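Local structure of PmbA-related protein (Thermotoga maritima, 1VL4) at residues 114-119 / 285-290. The protein is of uncertain function, a PmbA-related member of the peptidase U62 family and so possibly a metallopeptidase. Residues are numbered along the deposited sequence; the frame is centred on the assembly and turned at random.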
loop_
_atom_site.group_PDB
_atom_site.type_symbol
_atom_site.label_atom_id
_atom_site.label_comp_id
_atom_site.label_asym_id
_atom_site.label_seq_id
_atom_site.Cartn_x
_atom_site.Cartn_y
_atom_site.Cartn_z
ATOM N N ARG A 114 -3.989 -15.747 28.253
ATOM C CA ARG A 114 -4.655 -14.702 29.043
ATOM C C ARG A 114 -6.057 -14.509 28.502
ATOM O O ARG A 114 -6.259 -14.340 27.311
ATOM C CB ARG A 114 -3.917 -13.377 28.924
ATOM C CG ARG A 114 -2.528 -13.350 29.519
ATOM C CD ARG A 114 -1.993 -11.868 29.623
ATOM N NE ARG A 114 -0.821 -11.826 30.539
ATOM C CZ ARG A 114 -0.369 -10.740 31.151
ATOM N NH1 ARG A 114 -0.953 -9.569 30.958
ATOM N NH2 ARG A 114 0.695 -10.823 31.937
ATOM N N GLU A 115 -7.009 -14.465 29.406
ATOM C CA GLU A 115 -8.408 -14.088 29.123
ATOM C C GLU A 115 -8.542 -12.580 29.021
ATOM O O GLU A 115 -8.173 -11.875 29.957
ATOM C CB GLU A 115 -9.289 -14.624 30.221
ATOM C CG GLU A 115 -10.763 -14.121 30.296
ATOM C CD GLU A 115 -11.567 -14.381 29.028
ATOM O OE1 GLU A 115 -11.233 -15.348 28.282
ATOM O OE2 GLU A 115 -12.545 -13.618 28.791
ATOM N N MET A 116 -9.097 -12.097 27.907
ATOM C CA MET A 116 -9.219 -10.653 27.664
ATOM C C MET A 116 -10.512 -10.343 26.891
ATOM O O MET A 116 -10.942 -11.146 26.037
ATOM C CB MET A 116 -7.978 -10.100 26.973
ATOM C CG MET A 116 -7.619 -10.795 25.734
ATOM S SD MET A 116 -6.193 -10.178 24.810
ATOM C CE MET A 116 -4.836 -10.696 25.869
ATOM N N GLU A 117 -11.130 -9.204 27.219
ATOM C CA GLU A 117 -12.418 -8.807 26.652
ATOM C C GLU A 117 -12.190 -7.984 25.394
ATOM O O GLU A 117 -12.280 -6.782 25.408
ATOM C CB GLU A 117 -13.355 -8.097 27.684
ATOM C CG GLU A 117 -14.819 -8.190 27.165
ATOM C CD GLU A 117 -15.878 -7.347 27.893
ATOM O OE1 GLU A 117 -15.573 -6.243 28.408
ATOM O OE2 GLU A 117 -17.044 -7.802 27.878
ATOM N N THR A 118 -11.842 -8.670 24.317
ATOM C CA THR A 118 -11.513 -8.055 23.049
ATOM C C THR A 118 -12.754 -7.986 22.164
ATOM O O THR A 118 -12.750 -7.269 21.198
ATOM C CB THR A 118 -10.391 -8.841 22.322
ATOM O OG1 THR A 118 -10.721 -10.248 22.273
ATOM C CG2 THR A 118 -9.079 -8.690 23.078
ATOM N N TYR A 119 -13.817 -8.691 22.536
ATOM C CA TYR A 119 -15.031 -8.677 21.722
ATOM C C TYR A 119 -16.152 -8.261 22.610
ATOM O O TYR A 119 -16.493 -8.976 23.532
ATOM C CB TYR A 119 -15.295 -10.060 21.148
ATOM C CG TYR A 119 -16.595 -10.109 20.412
ATOM C CD1 TYR A 119 -16.739 -9.429 19.183
ATOM C CD2 TYR A 119 -17.716 -10.691 20.977
ATOM C CE1 TYR A 119 -17.968 -9.436 18.515
ATOM C CE2 TYR A 119 -18.941 -10.681 20.315
ATOM C CZ TYR A 119 -19.060 -10.046 19.090
ATOM O OH TYR A 119 -20.295 -10.041 18.424
ATOM N N LEU A 285 2.387 -4.972 25.890
ATOM C CA LEU A 285 1.191 -5.382 26.620
ATOM C C LEU A 285 0.289 -6.199 25.698
ATOM O O LEU A 285 -0.016 -5.756 24.600
ATOM C CB LEU A 285 0.413 -4.145 27.072
ATOM C CG LEU A 285 0.468 -3.652 28.487
ATOM C CD1 LEU A 285 1.866 -3.565 29.101
ATOM C CD2 LEU A 285 -0.276 -2.343 28.532
ATOM N N PRO A 286 -0.167 -7.398 26.140
ATOM C CA PRO A 286 -1.157 -8.162 25.316
ATOM C C PRO A 286 -2.502 -7.449 25.102
ATOM O O PRO A 286 -3.200 -7.696 24.134
ATOM C CB PRO A 286 -1.377 -9.435 26.139
ATOM C CG PRO A 286 -0.110 -9.555 27.004
ATOM C CD PRO A 286 0.306 -8.155 27.317
ATOM N N TYR A 287 -2.882 -6.645 26.076
ATOM C CA TYR A 287 -4.192 -6.060 26.090
ATOM C C TYR A 287 -4.223 -4.678 26.688
ATOM O O TYR A 287 -3.585 -4.417 27.687
ATOM C CB TYR A 287 -5.155 -6.953 26.826
ATOM C CG TYR A 287 -6.508 -6.364 27.103
ATOM C CD1 TYR A 287 -7.567 -6.453 26.175
ATOM C CD2 TYR A 287 -6.763 -5.790 28.340
ATOM C CE1 TYR A 287 -8.825 -5.903 26.467
ATOM C CE2 TYR A 287 -7.986 -5.214 28.619
ATOM C CZ TYR A 287 -9.017 -5.297 27.694
ATOM O OH TYR A 287 -10.216 -4.795 28.087
ATOM N N HIS A 288 -5.009 -3.817 26.034
ATOM C CA HIS A 288 -5.505 -2.571 26.581
ATOM C C HIS A 288 -6.945 -2.412 26.032
ATOM O O HIS A 288 -7.212 -2.743 24.879
ATOM C CB HIS A 288 -4.615 -1.414 26.114
ATOM C CG HIS A 288 -4.999 -0.092 26.705
ATOM N ND1 HIS A 288 -6.150 0.589 26.341
ATOM C CD2 HIS A 288 -4.397 0.666 27.653
ATOM C CE1 HIS A 288 -6.211 1.728 27.011
ATOM N NE2 HIS A 288 -5.148 1.809 27.793
ATOM N N PRO A 289 -7.871 -1.943 26.854
ATOM C CA PRO A 289 -9.256 -1.805 26.441
ATOM C C PRO A 289 -9.514 -1.098 25.120
ATOM O O PRO A 289 -10.410 -1.505 24.418
ATOM C CB PRO A 289 -9.879 -0.993 27.588
ATOM C CG PRO A 289 -9.043 -1.341 28.766
ATOM C CD PRO A 289 -7.673 -1.575 28.270
ATOM N N LYS A 290 -8.677 -0.127 24.760
ATOM C CA LYS A 290 -8.796 0.645 23.505
ATOM C C LYS A 290 -7.679 0.286 22.494
ATOM O O LYS A 290 -7.591 0.885 21.432
ATOM C CB LYS A 290 -8.697 2.149 23.800
ATOM C CG LYS A 290 -9.823 2.710 24.609
ATOM C CD LYS A 290 -9.702 4.221 24.673
ATOM C CE LYS A 290 -10.425 4.846 25.869
ATOM N NZ LYS A 290 -9.612 5.974 26.446
#
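Segments 114-119 and 285-290, both largely irregular, run past each other in the same direction without any hydrogen bond between them, and the CA atoms of Met116 and Tyr287 lie 7.0 Å apart. Met116 bridges Pro286 and Tyr287. A chi1 of 54° tucks its CG over the backbone, flanked by N and C, and a bend at chi3 brings CE to 3.7 Å from Pro286 CB. Its CB packs 3.8 Å from Tyr287 CD1. Its SD makes an oblique Met-aromatic contact, 5.3 Å from the centroid of the Tyr287 ring. The Tyr287 and Met116 side chains run alongside each other with opposite sense, and the ring turns its edge to Glu117, the centre of an inverse gamma turn, with CE1 3.7 Å from Glu117 O; Thr118 CG2 also meets the ring edge. A leucine in place of Tyr287 has no ring for the sulfur, and would probably leave a gap beside Glu117 O and Thr118 CG2. At the other end, the extended Arg114 chain lays CD 4.0 Å from Pro286 CG. The contact thus joins the loop beside the long antiparallel sheet to the C-terminal region by apolar packing, while Arg114 NH1 forms a salt bridge with Glu306 and Thr118 OG1 hydrogen-bonds to Gln176 O.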